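Putative Glycerophosphoryl diester phosphodiesterase (PDB 3L12) belongs to the glycerophosphoryl diester phosphodiesterase family, has a TIM-barrel fold and binds a magnesium ion. Local coordinates at residues I293-D296 and R300-R303; S206-L211 and L272-N277; R27-E32 and F38-A43; A72-R75 and W81-G84. All coordinates share one frame; numbering follows the deposited sequence.

Contact 1: residues I293-D296 and R300-R303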
# COMPACT_ATOMS: atom_id res chain seq x y z
N ILE A 293 -15.71 -10.62 0.26
CA ILE A 293 -15.12 -10.30 -1.03
C ILE A 293 -13.62 -10.39 -0.99
O ILE A 293 -12.97 -9.76 -0.11
CB ILE A 293 -15.50 -8.86 -1.43
CG1 ILE A 293 -16.99 -8.76 -1.64
CG2 ILE A 293 -14.81 -8.42 -2.73
CD1 ILE A 293 -17.48 -7.28 -1.80
N VAL A 294 -13.06 -11.25 -1.84
CA VAL A 294 -11.65 -11.39 -2.04
C VAL A 294 -11.31 -10.39 -3.14
O VAL A 294 -11.86 -10.43 -4.25
CB VAL A 294 -11.27 -12.83 -2.49
CG1 VAL A 294 -9.78 -12.97 -2.70
CG2 VAL A 294 -11.78 -13.84 -1.45
N THR A 295 -10.33 -9.54 -2.83
CA THR A 295 -9.96 -8.42 -3.69
C THR A 295 -8.43 -8.16 -3.75
O THR A 295 -7.71 -8.28 -2.78
CB THR A 295 -10.69 -7.12 -3.26
OG1 THR A 295 -10.44 -6.05 -4.22
CG2 THR A 295 -10.28 -6.70 -1.80
N ASP A 296 -7.96 -7.73 -4.93
CA ASP A 296 -6.62 -7.23 -5.11
C ASP A 296 -6.41 -5.79 -4.57
O ASP A 296 -5.26 -5.33 -4.40
CB ASP A 296 -6.24 -7.23 -6.60
CG ASP A 296 -6.17 -8.64 -7.18
OD1 ASP A 296 -5.58 -9.49 -6.54
OD2 ASP A 296 -6.67 -8.87 -8.30
N ARG A 300 -9.78 0.12 -1.83
CA ARG A 300 -10.89 0.42 -2.72
C ARG A 300 -12.16 -0.23 -2.22
O ARG A 300 -13.24 0.41 -2.21
CB ARG A 300 -10.53 -0.07 -4.12
CG ARG A 300 -11.64 0.16 -5.12
CD ARG A 300 -11.28 -0.42 -6.49
NE ARG A 300 -10.07 0.25 -7.01
CZ ARG A 300 -9.40 -0.17 -8.08
NH1 ARG A 300 -9.74 -1.29 -8.73
NH2 ARG A 300 -8.36 0.53 -8.52
N THR A 301 -12.04 -1.51 -1.82
CA THR A 301 -13.16 -2.29 -1.31
C THR A 301 -13.67 -1.73 0.00
O THR A 301 -14.88 -1.56 0.23
CB THR A 301 -12.77 -3.76 -1.21
OG1 THR A 301 -12.42 -4.24 -2.52
CG2 THR A 301 -13.98 -4.58 -0.69
N GLN A 302 -12.76 -1.44 0.92
CA GLN A 302 -13.14 -0.80 2.19
C GLN A 302 -13.93 0.47 1.96
O GLN A 302 -14.97 0.69 2.59
CB GLN A 302 -11.90 -0.44 2.98
CG GLN A 302 -11.13 -1.60 3.60
CD GLN A 302 -9.75 -1.23 4.13
OE1 GLN A 302 -9.22 -0.11 3.91
NE2 GLN A 302 -9.13 -2.18 4.81
N ARG A 303 -13.44 1.34 1.06
CA ARG A 303 -14.12 2.61 0.81
C ARG A 303 -15.53 2.47 0.24
O ARG A 303 -16.44 3.22 0.61
CB ARG A 303 -13.22 3.49 -0.04
CG ARG A 303 -12.07 4.05 0.76
CD ARG A 303 -12.48 5.24 1.70
NE ARG A 303 -12.98 6.31 0.84
CZ ARG A 303 -12.22 7.16 0.17
NH1 ARG A 303 -10.91 7.29 0.44
NH2 ARG A 303 -12.78 7.91 -0.75
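Thr295, the last residue of strand 292-295, lies nearest Thr301 of helix 298-307, with their CA atoms 7.3 Å apart. The chain leaves this strand of the TIM barrel, turns through two residues and packs the helix against the strand it has just left. Both threonines are buried, and their side chains reach toward each other tip to tip. Their hydroxyls are close, with Thr301 OG1 3.2 Å from Thr295 OG1. A bond there is not settled, because the Thr301 hydroxyl can also give its proton to the carbonyl oxygen of Tyr297. Thr295 OG1 in turn bonds to the carbonyl oxygen of Val276 and accepts from the backbone N of Tyr297. Both hydroxyls are thus tied to the backbone. The Thr295 methyl also lies against the Thr301 hydroxyl, with Thr295 CG2 3.3 Å from Thr301 OG1. In Thr301 the hydroxyl stands beside the backbone N (chi1 -61°), which leaves the methyl anti to that N and facing Ile293. The apolar contact there is loose, with Thr301 CG2 4.4 Å from Ile293 CG2.

Contact 2: residues S206-L211 and L272-N277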
# COMPACT_ATOMS: atom_id res chain seq x y z
N SER A 206 -13.20 -25.08 2.10
CA SER A 206 -13.75 -24.05 1.22
C SER A 206 -13.53 -24.42 -0.25
O SER A 206 -12.42 -24.66 -0.67
CB SER A 206 -13.04 -22.74 1.55
OG SER A 206 -13.38 -21.72 0.66
N TYR A 207 -14.63 -24.43 -1.01
CA TYR A 207 -14.68 -24.95 -2.37
C TYR A 207 -14.77 -23.84 -3.42
O TYR A 207 -15.80 -23.14 -3.52
CB TYR A 207 -15.91 -25.86 -2.48
CG TYR A 207 -15.74 -27.23 -1.81
CD1 TYR A 207 -15.64 -27.37 -0.41
CD2 TYR A 207 -15.72 -28.40 -2.56
CE1 TYR A 207 -15.51 -28.63 0.18
CE2 TYR A 207 -15.58 -29.68 -1.96
CZ TYR A 207 -15.45 -29.78 -0.60
OH TYR A 207 -15.27 -31.01 0.01
N LEU A 208 -13.69 -23.65 -4.14
CA LEU A 208 -13.61 -22.71 -5.23
C LEU A 208 -14.37 -23.27 -6.41
O LEU A 208 -14.33 -24.50 -6.70
CB LEU A 208 -12.16 -22.50 -5.68
CG LEU A 208 -11.37 -21.60 -4.74
CD1 LEU A 208 -9.84 -21.74 -4.88
CD2 LEU A 208 -11.82 -20.16 -5.05
N SER A 209 -15.00 -22.37 -7.16
CA SER A 209 -15.61 -22.74 -8.44
C SER A 209 -15.48 -21.57 -9.42
O SER A 209 -15.39 -20.39 -9.02
CB SER A 209 -17.09 -23.12 -8.27
OG SER A 209 -17.83 -22.00 -7.81
N GLN A 210 -15.42 -21.89 -10.70
CA GLN A 210 -15.39 -20.90 -11.77
C GLN A 210 -15.96 -21.57 -13.04
O GLN A 210 -15.43 -22.58 -13.50
CB GLN A 210 -13.98 -20.36 -12.00
CG GLN A 210 -13.93 -19.30 -13.12
CD GLN A 210 -12.58 -18.74 -13.31
OE1 GLN A 210 -11.59 -19.46 -13.24
NE2 GLN A 210 -12.51 -17.44 -13.54
N LEU A 211 -17.05 -21.03 -13.58
CA LEU A 211 -17.71 -21.64 -14.75
C LEU A 211 -16.85 -21.42 -15.97
O LEU A 211 -16.16 -20.40 -16.06
CB LEU A 211 -19.09 -21.06 -14.96
CG LEU A 211 -20.10 -21.31 -13.83
CD1 LEU A 211 -21.41 -20.61 -14.12
CD2 LEU A 211 -20.34 -22.75 -13.59
N LEU A 272 -17.94 -16.63 -0.24
CA LEU A 272 -16.88 -15.61 -0.43
C LEU A 272 -16.66 -15.56 -1.93
O LEU A 272 -16.32 -16.58 -2.56
CB LEU A 272 -15.60 -15.99 0.27
CG LEU A 272 -15.63 -16.33 1.76
CD1 LEU A 272 -14.17 -16.57 2.17
CD2 LEU A 272 -16.24 -15.20 2.59
N THR A 273 -16.83 -14.39 -2.54
CA THR A 273 -16.61 -14.30 -3.97
C THR A 273 -15.26 -13.61 -4.27
O THR A 273 -14.70 -12.86 -3.42
CB THR A 273 -17.79 -13.63 -4.65
OG1 THR A 273 -17.66 -13.82 -6.07
CG2 THR A 273 -17.90 -12.15 -4.21
N TRP A 274 -14.72 -13.90 -5.46
CA TRP A 274 -13.36 -13.53 -5.86
C TRP A 274 -13.25 -13.35 -7.35
O TRP A 274 -14.21 -13.79 -8.04
CB TRP A 274 -12.35 -14.65 -5.46
CG TRP A 274 -12.65 -15.94 -6.13
CD1 TRP A 274 -13.54 -16.87 -5.72
CD2 TRP A 274 -12.11 -16.40 -7.37
NE1 TRP A 274 -13.62 -17.89 -6.64
CE2 TRP A 274 -12.76 -17.63 -7.67
CE3 TRP A 274 -11.17 -15.89 -8.29
CZ2 TRP A 274 -12.45 -18.38 -8.79
CZ3 TRP A 274 -10.89 -16.65 -9.42
CH2 TRP A 274 -11.54 -17.87 -9.66
N THR A 275 -12.29 -12.60 -7.90
CA THR A 275 -11.39 -11.64 -7.26
C THR A 275 -12.00 -10.31 -7.77
O THR A 275 -12.03 -10.05 -8.97
CB THR A 275 -9.95 -11.78 -7.66
OG1 THR A 275 -9.45 -13.01 -7.12
CG2 THR A 275 -9.15 -10.63 -7.16
N VAL A 276 -12.55 -9.53 -6.84
CA VAL A 276 -13.45 -8.43 -7.25
C VAL A 276 -12.70 -7.14 -7.09
O VAL A 276 -12.38 -6.73 -5.95
CB VAL A 276 -14.81 -8.48 -6.46
CG1 VAL A 276 -15.86 -7.63 -7.15
CG2 VAL A 276 -15.36 -9.95 -6.21
N ASN A 277 -12.47 -6.43 -8.20
CA ASN A 277 -11.65 -5.24 -8.22
C ASN A 277 -12.31 -3.99 -8.76
O ASN A 277 -12.05 -2.90 -8.27
CB ASN A 277 -10.40 -5.50 -9.07
CG ASN A 277 -9.49 -6.56 -8.47
OD1 ASN A 277 -9.52 -6.80 -7.23
ND2 ASN A 277 -8.63 -7.17 -9.31
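Trp274 carries this contact, and Leu208 and Gln210 meet its indole at two different places. Leu208 comes to the pyrrole part of the ring. Its CD2 methyl lies 3.3 Å from Trp274 NE1 and 3.8 Å from Trp274 CE2. The two side chains cross at about a right angle, and the methyl approaches the ring obliquely. NE1 is not left without a partner, since it bonds to the carbonyl oxygen of Cys250. That bond ties the indole to strand 248-251, which lies between the two strands joined here. All three, 205-209, 248-251 and 270-273, are parallel strands of the TIM barrel. Trp274 follows the end of strand 270-273 and bridges over the middle strand to reach the end of strand 205-209. Its CG sits between the backbone N and the carbonyl carbon (chi1 61°), the crowded position, and this sends the ring across. A cis peptide bond joins Trp274 to Thr275. An unknown ligand lies about 4 Å from the Trp274 side chain. On the benzene part, the carbonyl oxygen of Ser209 is at the ring edge, with O 3.6 Å from Trp274 CZ2. Gln210 runs extended past CG and crosses the indole at about a right angle. Its amide plane is turned 64° from the ring, and Gln210 CD lies 3.9 Å from Trp274 CH2.

Contact 3: residues R27-E32 and F38-A43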
# COMPACT_ATOMS: atom_id res chain seq x y z
N ARG A 27 -2.36 -7.67 -3.99
CA ARG A 27 -1.67 -7.70 -5.27
C ARG A 27 -1.76 -6.39 -6.05
O ARG A 27 -0.88 -6.05 -6.83
CB ARG A 27 -2.20 -8.88 -6.09
CG ARG A 27 -1.71 -8.96 -7.55
CD ARG A 27 -2.07 -10.26 -8.24
NE ARG A 27 -3.53 -10.46 -8.35
CZ ARG A 27 -4.14 -11.28 -9.17
NH1 ARG A 27 -3.46 -12.04 -10.03
NH2 ARG A 27 -5.46 -11.30 -9.20
N GLY A 28 -2.84 -5.62 -5.93
CA GLY A 28 -2.85 -4.31 -6.59
C GLY A 28 -1.90 -3.25 -6.05
O GLY A 28 -1.65 -2.27 -6.74
N VAL A 29 -1.36 -3.43 -4.83
CA VAL A 29 -0.53 -2.48 -4.11
C VAL A 29 0.96 -2.94 -3.90
O VAL A 29 1.87 -2.16 -4.01
CB VAL A 29 -1.16 -2.11 -2.72
CG1 VAL A 29 -0.36 -0.95 -2.06
CG2 VAL A 29 -2.70 -1.79 -2.90
N MSE A 30 1.14 -4.21 -3.57
CA MSE A 30 2.37 -4.81 -3.26
C MSE A 30 2.55 -6.13 -3.99
O MSE A 30 1.60 -6.75 -4.33
CB MSE A 30 2.45 -5.11 -1.75
CG MSE A 30 2.60 -3.82 -0.97
SE MSE A 30 4.24 -2.86 -1.04
CE MSE A 30 5.23 -3.95 0.25
N PRO A 31 3.81 -6.50 -4.29
CA PRO A 31 4.06 -7.80 -4.93
C PRO A 31 3.29 -8.90 -4.23
O PRO A 31 3.34 -9.04 -2.99
CB PRO A 31 5.59 -7.98 -4.79
CG PRO A 31 6.00 -6.96 -3.92
CD PRO A 31 5.07 -5.79 -4.00
N GLU A 32 2.67 -9.72 -5.03
CA GLU A 32 1.79 -10.73 -4.49
C GLU A 32 2.50 -11.83 -3.73
O GLU A 32 3.63 -12.15 -4.00
CB GLU A 32 1.02 -11.36 -5.64
CG GLU A 32 1.90 -12.24 -6.59
CD GLU A 32 1.15 -12.66 -7.81
OE1 GLU A 32 0.94 -11.77 -8.68
OE2 GLU A 32 0.78 -13.83 -7.90
N PHE A 38 2.03 -9.02 2.71
CA PHE A 38 1.11 -9.45 3.78
C PHE A 38 1.13 -8.49 4.94
O PHE A 38 0.09 -8.16 5.47
CB PHE A 38 1.36 -10.91 4.23
CG PHE A 38 1.07 -11.94 3.18
CD1 PHE A 38 -0.20 -12.06 2.63
CD2 PHE A 38 2.07 -12.78 2.68
CE1 PHE A 38 -0.48 -13.03 1.66
CE2 PHE A 38 1.79 -13.71 1.69
CZ PHE A 38 0.51 -13.85 1.20
N ALA A 39 2.31 -8.00 5.30
CA ALA A 39 2.41 -7.03 6.37
C ALA A 39 1.71 -5.75 6.02
O ALA A 39 1.05 -5.13 6.87
CB ALA A 39 3.86 -6.75 6.71
N PHE A 40 1.87 -5.30 4.77
CA PHE A 40 1.17 -4.11 4.33
C PHE A 40 -0.38 -4.32 4.49
O PHE A 40 -1.10 -3.45 5.02
CB PHE A 40 1.43 -3.79 2.85
CG PHE A 40 0.32 -2.94 2.26
CD1 PHE A 40 0.19 -1.62 2.69
CD2 PHE A 40 -0.67 -3.47 1.40
CE1 PHE A 40 -0.84 -0.81 2.24
CE2 PHE A 40 -1.70 -2.65 0.97
CZ PHE A 40 -1.78 -1.33 1.39
N THR A 41 -0.85 -5.47 4.04
CA THR A 41 -2.29 -5.80 4.04
C THR A 41 -2.83 -5.71 5.43
O THR A 41 -3.92 -5.09 5.66
CB THR A 41 -2.54 -7.18 3.39
OG1 THR A 41 -2.05 -7.11 2.03
CG2 THR A 41 -4.02 -7.53 3.32
N LEU A 42 -2.09 -6.26 6.39
CA LEU A 42 -2.53 -6.18 7.78
C LEU A 42 -2.46 -4.76 8.37
O LEU A 42 -3.33 -4.37 9.19
CB LEU A 42 -1.75 -7.15 8.64
CG LEU A 42 -1.88 -8.60 8.19
CD1 LEU A 42 -0.93 -9.44 9.03
CD2 LEU A 42 -3.29 -9.12 8.37
N ALA A 43 -1.49 -3.99 7.94
CA ALA A 43 -1.38 -2.59 8.34
C ALA A 43 -2.47 -1.72 7.72
O ALA A 43 -2.81 -0.66 8.24
CB ALA A 43 0.02 -2.02 8.00
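Phe40 of helix 35-43 packs against Val29 and Met30 of the preceding loop, which links strand 19-23 of the TIM barrel to this helix. The backbones come nearest at Met30 and Phe40, with CA atoms 7.7 Å apart. No hydrogen bond joins the segments, and the contact is apolar. The Phe40 side chain can be followed outward. Its CB meets Met30 first, at 4.0 Å from CG of that selenomethionine. The next ring atoms, Phe40 CG and CD2, each lie 4.1 Å from the same Met30 CG. Met30 thus touches the root of the side chain through its methylene, and it comes to the ring obliquely. The Met30 chain bends about CB-CG and again about CG-SE. Phe40 holds its ring anti to the backbone N (chi1 157°), which carries the far end of the ring to Val29. There the partner changes. CE2 of Phe40 is 3.8 Å from Val29 CB and 3.7 Å from Val29 CG1. The CG1 methyl sits over one ring face in a CH-pi contact, 28° off the ring normal.

The contact also belongs to the dimer interface. The Phe40 ring meets Phe40 of the second subunit, with planes at about 55°. Val29 packs on Val29 of that subunit, and Met30 packs on its Ala43. At the tip of the ring, Phe40 CZ lies 3.8 Å from the CG1 methyl of Val29.

Contact 4: residues A72-R75 and W81-G84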
# COMPACT_ATOMS: atom_id res chain seq x y z
N ALA A 72 6.43 -13.07 -16.00
CA ALA A 72 6.01 -11.68 -15.71
C ALA A 72 6.28 -11.23 -14.28
O ALA A 72 6.23 -10.02 -14.00
CB ALA A 72 4.44 -11.52 -16.00
N MSE A 73 6.58 -12.13 -13.35
CA MSE A 73 6.81 -11.73 -11.97
C MSE A 73 8.13 -12.25 -11.40
O MSE A 73 8.33 -12.15 -10.18
CB MSE A 73 5.66 -12.16 -11.03
CG MSE A 73 5.59 -13.66 -10.70
SE MSE A 73 4.01 -14.20 -9.63
CE MSE A 73 2.80 -13.24 -10.75
N THR A 74 8.99 -12.82 -12.25
CA THR A 74 10.19 -13.46 -11.77
C THR A 74 11.45 -13.04 -12.47
O THR A 74 11.53 -13.04 -13.70
CB THR A 74 10.05 -15.00 -11.93
OG1 THR A 74 8.75 -15.48 -11.51
CG2 THR A 74 11.10 -15.73 -11.12
N ARG A 75 12.44 -12.65 -11.65
CA ARG A 75 13.74 -12.30 -12.18
C ARG A 75 14.77 -13.29 -11.72
O ARG A 75 14.68 -13.90 -10.60
CB ARG A 75 14.17 -10.91 -11.74
CG ARG A 75 13.50 -9.77 -12.45
CD ARG A 75 13.61 -8.44 -11.73
NE ARG A 75 12.70 -8.38 -10.60
CZ ARG A 75 12.77 -7.48 -9.62
NH1 ARG A 75 13.76 -6.61 -9.53
NH2 ARG A 75 11.83 -7.46 -8.68
N TRP A 81 14.45 -10.38 -16.10
CA TRP A 81 13.25 -11.18 -16.19
C TRP A 81 13.53 -12.54 -16.83
O TRP A 81 14.33 -12.66 -17.77
CB TRP A 81 12.13 -10.48 -17.03
CG TRP A 81 11.75 -9.17 -16.42
CD1 TRP A 81 12.12 -7.95 -16.83
CD2 TRP A 81 11.06 -8.98 -15.18
NE1 TRP A 81 11.67 -6.98 -15.97
CE2 TRP A 81 10.99 -7.59 -14.96
CE3 TRP A 81 10.43 -9.84 -14.31
CZ2 TRP A 81 10.40 -7.05 -13.84
CZ3 TRP A 81 9.78 -9.32 -13.19
CH2 TRP A 81 9.76 -7.93 -12.96
N LEU A 82 12.86 -13.58 -16.30
CA LEU A 82 12.99 -14.91 -16.86
C LEU A 82 12.37 -14.88 -18.25
O LEU A 82 11.47 -14.08 -18.51
CB LEU A 82 12.34 -15.98 -15.99
CG LEU A 82 12.83 -16.19 -14.54
CD1 LEU A 82 12.33 -17.53 -13.99
CD2 LEU A 82 14.32 -16.13 -14.45
N THR A 83 12.92 -15.71 -19.15
CA THR A 83 12.44 -15.80 -20.52
C THR A 83 12.28 -17.31 -20.80
O THR A 83 12.81 -18.17 -20.10
CB THR A 83 13.40 -15.14 -21.49
OG1 THR A 83 14.69 -15.80 -21.43
CG2 THR A 83 13.57 -13.67 -21.18
N GLY A 84 11.57 -17.67 -21.81
CA GLY A 84 11.53 -19.13 -22.05
C GLY A 84 10.48 -19.85 -21.25
O GLY A 84 9.67 -19.22 -20.56
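Residues 72-75 and 81-84 pair within one long loop, joined by a single beta bridge between Arg75 and Trp81 and by a tryptophan laid on an arginine chain. The loop runs from strand 61-63 of this TIM-barrel protein to helix 94-98, and the contact lies far from the centre of the chain. It is probably part of the insertion that this family carries after the second barrel strand. The CA atoms of Arg75 and Trp81 are 4.2 Å apart. Next to them, Leu82 N donates to Thr74 O at 3.0 Å, in a nearly straight bond (166° at the hydrogen).

Arg75 and Trp81 lie side by side and point the same way. The methylene CG of Arg75 sits over one face of the six-membered ring of Trp81, 3.7 Å from its centroid and 17° off the normal. The Arg75 chain then bends about CG-CD (chi3 -76°), and Arg75 NE comes to 3.8 Å from Trp81 CH2. The guanidinium is tilted from the ring plane. Its NH2 bonds to the carbonyl oxygen of Leu121 and its NH1 to Thr122 OG1, which hold the end of the chain in place. The backbone of Met73 and Thr74 borders the same indole, with Met73 C and Thr74 N at its edge. Thr74 O comes obliquely, 3.4 Å from Trp81 CE3.

Beside the bridge, Leu82 packs obliquely on the Thr74 methyl, with Leu82 CD1 3.6 Å from Thr74 CG2. The Thr74 hydroxyl bonds instead to the carbonyl oxygen of Ala70. The other methyl, Leu82 CD2, rests 4.0 Å from Arg75 C.

Contacts 1 and 2 join at neighbouring parallel strands, 292-295 and 270-273, where Val294 packs on Trp274. Asp296 ties contact 1 to both neighbours. Asp296 OD2 is 2.8 Å from Asn277 ND2 of contact 2. Asp296 OD2 also forms a salt bridge with Arg27 NH2 of contact 3, at 2.9 Å. Contacts 1 and 3 both touch the second subunit. Contact 4 meets contact 3 where Met73 packs on Glu32. It is remote from contacts 1 and 2, with nearest atoms about 10 and 13 Å away. The magnesium ion is held by Glu50, Asp52 and Glu149. The side chain of Leu208 in contact 2 is about 6 Å from the magnesium ion. The side chain of Thr295 in contact 1 is about 12 Å from the magnesium ion.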